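PDB 5ZVE: tRNA (cytosine(72)-C(5))-methyltransferase from Pyrococcus horikoshii, which methylates the C5 position of cytosine 72 in several tRNAs, using S-adenosyl-L-methionine as the methyl donor. Local coordinates for residues G132-Y144 / R152-K164. Numbering follows the deposited sequence.
Sequences GLLVGIGIARMDY and RGLAVEVTLPKFK
Arg141 reaches across to Glu157 at one end of an antiparallel strand pair, and its chain is worth following outward. Arg141 CB sits 3.7 Å from Leu154 O; CG, beside the backbone N (chi1 -64°), runs alongside Leu154 CD2 and near Glu157 CB. A bend at chi2 (-52°) then brings the guanidinium over Ile139, whose CG2 lies 3.3 Å from the guanidinium plane, over its centre. Arg141 NE and NH2 both bond Glu157 OE1 side-on in a salt bridge, NH2 at 2.8 Å, with the oxygen almost in the guanidinium plane and the carboxylate turned 41° from it. A leucine here would probably leave Glu157 without its positive mate and its carboxylate freer to swing.

Next to this bridge, Ile139 and Glu157 exchange two backbone hydrogen bonds, Ile139 N giving to Glu157 O at 2.8 Å. Farther along, Thr159 and Leu160 both face Ile137 in a classic beta bulge, with Ile137 CB 4.0 Å from Leu160 CB. Gly138 CA makes a CA-H...O contact with Glu157 O at 3.1 Å. Beyond Arg141, Met142 extends its thioether to Ala155, SD to CB 4.2 Å, and Met147 of helix 144-147 also touches both residues. At the far end Lys162 N hydrogen-bonds to Val135 O, while Lys162 NZ forms a salt bridge with Asp82, outside the pair. Strand 124-128 flanks 134-140 on its other edge, placing this bulged pair within the mixed sheet of the PUA domain, an RNA-binding fold.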
ATOM      1  N   GLY A 132      24.434  -1.289   1.519  1.00 17.45           N
ATOM      2  CA  GLY A 132      25.085  -2.497   1.043  1.00 21.92           C
ATOM      3  C   GLY A 132      24.169  -3.645   0.657  1.00 23.07           C
ATOM      4  O   GLY A 132      24.644  -4.736   0.331  1.00 21.66           O
ATOM      5  N   LEU A 133      22.860  -3.411   0.694  1.00 18.47           N
ATOM      6  CA  LEU A 133      21.906  -4.432   0.273  1.00 18.25           C
ATOM      7  C   LEU A 133      21.969  -4.617  -1.242  1.00 20.88           C
ATOM      8  O   LEU A 133      21.768  -3.669  -2.002  1.00 20.63           O
ATOM      9  CB  LEU A 133      20.486  -4.063   0.712  1.00 16.97           C
ATOM     10  CG  LEU A 133      19.394  -5.091   0.398  1.00 23.37           C
ATOM     11  CD1 LEU A 133      19.635  -6.399   1.142  1.00 21.45           C
ATOM     12  CD2 LEU A 133      18.024  -4.531   0.728  1.00 22.14           C
ATOM     13  N   LEU A 134      22.263  -5.836  -1.680  1.00 22.34           N
ATOM     14  CA  LEU A 134      22.296  -6.133  -3.109  1.00 20.82           C
ATOM     15  C   LEU A 134      20.871  -6.240  -3.644  1.00 21.68           C
ATOM     16  O   LEU A 134      20.119  -7.139  -3.259  1.00 19.43           O
ATOM     17  CB  LEU A 134      23.072  -7.420  -3.375  1.00 19.47           C
ATOM     18  CG  LEU A 134      23.130  -7.889  -4.832  1.00 25.10           C
ATOM     19  CD1 LEU A 134      23.876  -6.876  -5.693  1.00 22.76           C
ATOM     20  CD2 LEU A 134      23.783  -9.257  -4.922  1.00 19.70           C
ATOM     21  N   VAL A 135      20.501  -5.326  -4.534  1.00 17.13           N
ATOM     22  CA  VAL A 135      19.121  -5.254  -4.994  1.00 18.83           C
ATOM     23  C   VAL A 135      18.973  -5.637  -6.454  1.00 22.29           C
ATOM     24  O   VAL A 135      17.863  -5.859  -6.936  1.00 17.66           O
ATOM     25  CB  VAL A 135      18.539  -3.843  -4.791  1.00 22.97           C
ATOM     26  CG1 VAL A 135      18.591  -3.464  -3.319  1.00 20.12           C
ATOM     27  CG2 VAL A 135      19.287  -2.824  -5.640  1.00 19.95           C
ATOM     28  N   GLY A 136      20.095  -5.747  -7.154  1.00 19.08           N
ATOM     29  CA  GLY A 136      20.039  -6.077  -8.563  1.00 20.11           C
ATOM     30  C   GLY A 136      21.375  -6.091  -9.267  1.00 22.04           C
ATOM     31  O   GLY A 136      22.367  -5.556  -8.774  1.00 21.66           O
ATOM     32  N   ILE A 137      21.378  -6.730 -10.433  1.00 23.28           N
ATOM     33  CA  ILE A 137      22.537  -6.823 -11.308  1.00 21.46           C
ATOM     34  C   ILE A 137      22.094  -6.455 -12.719  1.00 18.80           C
ATOM     35  O   ILE A 137      20.977  -6.763 -13.115  1.00 22.29           O
ATOM     36  CB  ILE A 137      23.150  -8.239 -11.278  1.00 19.92           C
ATOM     37  CG1 ILE A 137      23.808  -8.489  -9.921  1.00 24.80           C
ATOM     38  CG2 ILE A 137      24.185  -8.411 -12.371  1.00 23.96           C
ATOM     39  CD1 ILE A 137      24.233  -9.911  -9.721  1.00 31.64           C
ATOM     40  N   GLY A 138      22.952  -5.771 -13.466  1.00 22.02           N
ATOM     41  CA  GLY A 138      22.573  -5.304 -14.782  1.00 18.86           C
ATOM     42  C   GLY A 138      23.752  -4.821 -15.596  1.00 22.96           C
ATOM     43  O   GLY A 138      24.906  -5.129 -15.287  1.00 24.28           O
ATOM     44  N   ILE A 139      23.456  -4.062 -16.646  1.00 21.66           N
ATOM     45  CA  ILE A 139      24.473  -3.605 -17.589  1.00 24.33           C
ATOM     46  C   ILE A 139      24.448  -2.078 -17.657  1.00 22.61           C
ATOM     47  O   ILE A 139      23.401  -1.471 -17.896  1.00 19.83           O
ATOM     48  CB  ILE A 139      24.272  -4.199 -19.017  1.00 25.50           C
ATOM     49  CG1 ILE A 139      24.739  -5.657 -19.094  1.00 28.71           C
ATOM     50  CG2 ILE A 139      25.078  -3.419 -20.041  1.00 25.99           C
ATOM     51  CD1 ILE A 139      23.858  -6.670 -18.400  1.00 32.77           C
ATOM     52  N   ALA A 140      25.603  -1.465 -17.425  1.00 21.11           N
ATOM     53  CA  ALA A 140      25.721  -0.012 -17.442  1.00 25.04           C
ATOM     54  C   ALA A 140      25.485   0.537 -18.845  1.00 26.82           C
ATOM     55  O   ALA A 140      26.039   0.034 -19.818  1.00 26.28           O
ATOM     56  CB  ALA A 140      27.086   0.418 -16.929  1.00 21.22           C
ATOM     57  N   ARG A 141      24.636   1.554 -18.939  1.00 29.36           N
ATOM     58  CA  ARG A 141      24.382   2.237 -20.198  1.00 30.24           C
ATOM     59  C   ARG A 141      24.985   3.636 -20.186  1.00 33.75           C
ATOM     60  O   ARG A 141      24.787   4.420 -21.112  1.00 38.67           O
ATOM     61  CB  ARG A 141      22.878   2.291 -20.476  1.00 30.78           C
ATOM     62  CG  ARG A 141      22.260   0.913 -20.662  1.00 28.18           C
ATOM     63  CD  ARG A 141      23.026   0.116 -21.710  1.00 28.47           C
ATOM     64  NE  ARG A 141      22.467  -1.218 -21.904  1.00 35.68           N
ATOM     65  CZ  ARG A 141      23.089  -2.205 -22.544  1.00 32.98           C
ATOM     66  NH1 ARG A 141      24.296  -2.008 -23.052  1.00 29.99           N
ATOM     67  NH2 ARG A 141      22.505  -3.391 -22.672  1.00 27.66           N
ATOM     68  N   MET A 142      25.712   3.938 -19.118  1.00 34.03           N
ATOM     69  CA  MET A 142      26.485   5.168 -19.014  1.00 30.67           C
ATOM     70  C   MET A 142      27.862   4.856 -18.465  1.00 31.99           C
ATOM     71  O   MET A 142      28.037   3.889 -17.727  1.00 29.12           O
ATOM     72  CB  MET A 142      25.798   6.190 -18.102  1.00 31.73           C
ATOM     73  CG  MET A 142      24.435   6.654 -18.558  1.00 33.62           C
ATOM     74  SD  MET A 142      23.744   7.833 -17.380  1.00 36.82           S
ATOM     75  CE  MET A 142      22.310   8.439 -18.261  1.00 30.43           C
ATOM     76  N   ASP A 143      28.839   5.677 -18.825  1.00 34.88           N
ATOM     77  CA  ASP A 143      30.149   5.598 -18.198  1.00 36.43           C
ATOM     78  C   ASP A 143      30.021   6.145 -16.782  1.00 32.73           C
ATOM     79  O   ASP A 143      29.007   6.759 -16.450  1.00 36.80           O
ATOM     80  CB  ASP A 143      31.188   6.383 -18.995  1.00 32.80           C
ATOM     81  CG  ASP A 143      31.348   5.865 -20.410  1.00 42.68           C
ATOM     82  OD1 ASP A 143      31.317   4.629 -20.597  1.00 42.83           O
ATOM     83  OD2 ASP A 143      31.511   6.690 -21.335  1.00 47.46           O
ATOM     84  N   TYR A 144      31.034   5.914 -15.952  1.00 30.47           N
ATOM     85  CA  TYR A 144      31.034   6.445 -14.591  1.00 29.97           C
ATOM     86  C   TYR A 144      30.716   7.936 -14.554  1.00 33.07           C
ATOM     87  O   TYR A 144      29.862   8.376 -13.784  1.00 34.89           O
ATOM     88  CB  TYR A 144      32.374   6.206 -13.902  1.00 33.16           C
ATOM     89  CG  TYR A 144      32.504   7.025 -12.639  1.00 28.86           C
ATOM     90  CD1 TYR A 144      31.852   6.644 -11.473  1.00 27.13           C
ATOM     91  CD2 TYR A 144      33.250   8.196 -12.620  1.00 29.79           C
ATOM     92  CE1 TYR A 144      31.952   7.394 -10.324  1.00 24.54           C
ATOM     93  CE2 TYR A 144      33.350   8.958 -11.472  1.00 28.24           C
ATOM     94  CZ  TYR A 144      32.700   8.552 -10.327  1.00 24.58           C
ATOM     95  OH  TYR A 144      32.804   9.306  -9.176  1.00 28.78           O
ATOM     96  N   ARG A 152      19.073  13.053 -16.121  1.00 40.45           N
ATOM     97  CA  ARG A 152      18.069  12.138 -16.647  1.00 42.69           C
ATOM     98  C   ARG A 152      18.742  11.006 -17.414  1.00 39.05           C
ATOM     99  O   ARG A 152      19.964  10.993 -17.560  1.00 39.14           O
ATOM    100  CB  ARG A 152      17.078  12.880 -17.548  1.00 43.22           C
ATOM    101  CG  ARG A 152      17.731  13.623 -18.705  1.00 45.59           C
ATOM    102  CD  ARG A 152      16.697  14.227 -19.640  1.00 50.04           C
ATOM    103  NE  ARG A 152      15.840  13.210 -20.242  1.00 60.23           N
ATOM    104  CZ  ARG A 152      16.159  12.508 -21.326  1.00 57.97           C
ATOM    105  NH1 ARG A 152      17.321  12.709 -21.930  1.00 55.73           N
ATOM    106  NH2 ARG A 152      15.317  11.600 -21.804  1.00 63.93           N
ATOM    107  N   GLY A 153      17.947  10.047 -17.882  1.00 44.24           N
ATOM    108  CA  GLY A 153      18.463   8.973 -18.713  1.00 36.79           C
ATOM    109  C   GLY A 153      18.648   7.644 -18.005  1.00 37.34           C
ATOM    110  O   GLY A 153      18.556   7.560 -16.781  1.00 39.26           O
ATOM    111  N   LEU A 154      18.918   6.604 -18.789  1.00 38.84           N
ATOM    112  CA  LEU A 154      19.124   5.257 -18.267  1.00 31.98           C
ATOM    113  C   LEU A 154      20.578   5.030 -17.851  1.00 32.73           C
ATOM    114  O   LEU A 154      21.493   5.176 -18.660  1.00 29.97           O
ATOM    115  CB  LEU A 154      18.706   4.222 -19.313  1.00 30.31           C
ATOM    116  CG  LEU A 154      18.860   2.742 -18.967  1.00 30.86           C
ATOM    117  CD1 LEU A 154      18.110   2.405 -17.690  1.00 26.72           C
ATOM    118  CD2 LEU A 154      18.355   1.880 -20.124  1.00 30.37           C
ATOM    119  N   ALA A 155      20.782   4.651 -16.593  1.00 29.75           N
ATOM    120  CA  ALA A 155      22.127   4.462 -16.061  1.00 25.95           C
ATOM    121  C   ALA A 155      22.524   2.989 -16.053  1.00 22.77           C
ATOM    122  O   ALA A 155      23.613   2.625 -16.499  1.00 27.73           O
ATOM    123  CB  ALA A 155      22.229   5.051 -14.659  1.00 24.26           C
ATOM    124  N   VAL A 156      21.651   2.143 -15.528  1.00 23.43           N
ATOM    125  CA  VAL A 156      21.885   0.707 -15.565  1.00 23.62           C
ATOM    126  C   VAL A 156      20.635  -0.005 -16.048  1.00 24.75           C
ATOM    127  O   VAL A 156      19.558   0.153 -15.476  1.00 23.29           O
ATOM    128  CB  VAL A 156      22.285   0.141 -14.187  1.00 22.73           C
ATOM    129  CG1 VAL A 156      22.525  -1.358 -14.280  1.00 20.45           C
ATOM    130  CG2 VAL A 156      23.520   0.848 -13.648  1.00 22.09           C
ATOM    131  N   GLU A 157      20.781  -0.789 -17.109  1.00 22.39           N
ATOM    132  CA  GLU A 157      19.717  -1.686 -17.518  1.00 22.56           C
ATOM    133  C   GLU A 157      19.749  -2.892 -16.599  1.00 21.80           C
ATOM    134  O   GLU A 157      20.696  -3.680 -16.632  1.00 18.70           O
ATOM    135  CB  GLU A 157      19.880  -2.101 -18.985  1.00 24.75           C
ATOM    136  CG  GLU A 157      18.836  -3.084 -19.476  1.00 20.17           C
ATOM    137  CD  GLU A 157      19.091  -3.533 -20.904  1.00 27.68           C
ATOM    138  OE1 GLU A 157      20.015  -2.992 -21.548  1.00 34.80           O
ATOM    139  OE2 GLU A 157      18.360  -4.417 -21.388  1.00 28.35           O
ATOM    140  N   VAL A 158      18.723  -3.021 -15.764  1.00 21.85           N
ATOM    141  CA  VAL A 158      18.686  -4.080 -14.764  1.00 20.66           C
ATOM    142  C   VAL A 158      18.126  -5.353 -15.393  1.00 22.17           C
ATOM    143  O   VAL A 158      16.923  -5.486 -15.605  1.00 23.19           O
ATOM    144  CB  VAL A 158      17.848  -3.665 -13.530  1.00 24.91           C
ATOM    145  CG1 VAL A 158      17.849  -4.761 -12.479  1.00 21.99           C
ATOM    146  CG2 VAL A 158      18.398  -2.381 -12.934  1.00 19.32           C
ATOM    147  N   THR A 159      19.025  -6.281 -15.698  1.00 21.05           N
ATOM    148  CA  THR A 159      18.684  -7.530 -16.356  1.00 20.38           C
ATOM    149  C   THR A 159      18.510  -8.653 -15.347  1.00 21.28           C
ATOM    150  O   THR A 159      17.990  -9.718 -15.672  1.00 24.28           O
ATOM    151  CB  THR A 159      19.765  -7.928 -17.363  1.00 25.41           C
ATOM    152  OG1 THR A 159      21.025  -8.006 -16.683  1.00 24.30           O
ATOM    153  CG2 THR A 159      19.860  -6.895 -18.470  1.00 25.55           C
ATOM    154  N   LEU A 160      18.978  -8.423 -14.127  1.00 20.88           N
ATOM    155  CA  LEU A 160      18.794  -9.394 -13.060  1.00 23.34           C
ATOM    156  C   LEU A 160      18.436  -8.703 -11.754  1.00 21.42           C
ATOM    157  O   LEU A 160      19.273  -8.572 -10.860  1.00 19.77           O
ATOM    158  CB  LEU A 160      20.054 -10.243 -12.878  1.00 23.38           C
ATOM    159  CG  LEU A 160      19.859 -11.487 -12.007  1.00 26.38           C
ATOM    160  CD1 LEU A 160      18.958 -12.502 -12.710  1.00 19.92           C
ATOM    161  CD2 LEU A 160      21.205 -12.095 -11.658  1.00 26.03           C
ATOM    162  N   PRO A 161      17.184  -8.246 -11.644  1.00 24.50           N
ATOM    163  CA  PRO A 161      16.698  -7.703 -10.376  1.00 19.92           C
ATOM    164  C   PRO A 161      16.568  -8.816  -9.344  1.00 20.84           C
ATOM    165  O   PRO A 161      16.435  -9.972  -9.725  1.00 19.91           O
ATOM    166  CB  PRO A 161      15.335  -7.120 -10.745  1.00 20.74           C
ATOM    167  CG  PRO A 161      14.875  -7.979 -11.877  1.00 23.62           C
ATOM    168  CD  PRO A 161      16.121  -8.299 -12.665  1.00 20.46           C
ATOM    169  N   LYS A 162      16.620  -8.480  -8.064  1.00 19.26           N
ATOM    170  CA  LYS A 162      16.433  -9.483  -7.030  1.00 20.85           C
ATOM    171  C   LYS A 162      15.037 -10.108  -7.159  1.00 24.47           C
ATOM    172  O   LYS A 162      14.876 -11.325  -7.074  1.00 22.10           O
ATOM    173  CB  LYS A 162      16.637  -8.858  -5.653  1.00 19.96           C
ATOM    174  CG  LYS A 162      16.270  -9.752  -4.499  1.00 26.81           C
ATOM    175  CD  LYS A 162      17.384 -10.696  -4.130  1.00 24.99           C
ATOM    176  CE  LYS A 162      17.416 -10.909  -2.627  1.00 22.85           C
ATOM    177  NZ  LYS A 162      18.104 -12.177  -2.267  1.00 37.71           N
ATOM    178  N   PHE A 163      14.039  -9.260  -7.385  1.00 20.23           N
ATOM    179  CA  PHE A 163      12.676  -9.707  -7.651  1.00 19.89           C
ATOM    180  C   PHE A 163      12.124  -8.967  -8.855  1.00 21.15           C
ATOM    181  O   PHE A 163      12.596  -7.883  -9.195  1.00 21.58           O
ATOM    182  CB  PHE A 163      11.755  -9.473  -6.449  1.00 20.29           C
ATOM    183  CG  PHE A 163      12.128 -10.259  -5.227  1.00 21.04           C
ATOM    184  CD1 PHE A 163      11.684 -11.563  -5.062  1.00 24.08           C
ATOM    185  CD2 PHE A 163      12.905  -9.687  -4.231  1.00 21.51           C
ATOM    186  CE1 PHE A 163      12.018 -12.289  -3.933  1.00 23.81           C
ATOM    187  CE2 PHE A 163      13.239 -10.405  -3.091  1.00 22.60           C
ATOM    188  CZ  PHE A 163      12.799 -11.709  -2.944  1.00 20.74           C
ATOM    189  N   LYS A 164      11.121  -9.551  -9.497  1.00 18.49           N
ATOM    190  CA  LYS A 164      10.487  -8.919 -10.641  1.00 22.13           C
ATOM    191  C   LYS A 164       8.968  -8.856 -10.501  1.00 24.46           C
ATOM    192  O   LYS A 164       8.299  -9.881 -10.405  1.00 19.21           O
ATOM    193  CB  LYS A 164      10.856  -9.658 -11.925  1.00 27.29           C
ATOM    194  CG  LYS A 164      10.236  -9.077 -13.182  1.00 30.54           C
ATOM    195  CD  LYS A 164      10.510  -7.599 -13.311  1.00 31.99           C
ATOM    196  CE  LYS A 164       9.987  -7.061 -14.634  1.00 41.35           C
ATOM    197  NZ  LYS A 164      10.027  -5.569 -14.668  1.00 57.85           N
TER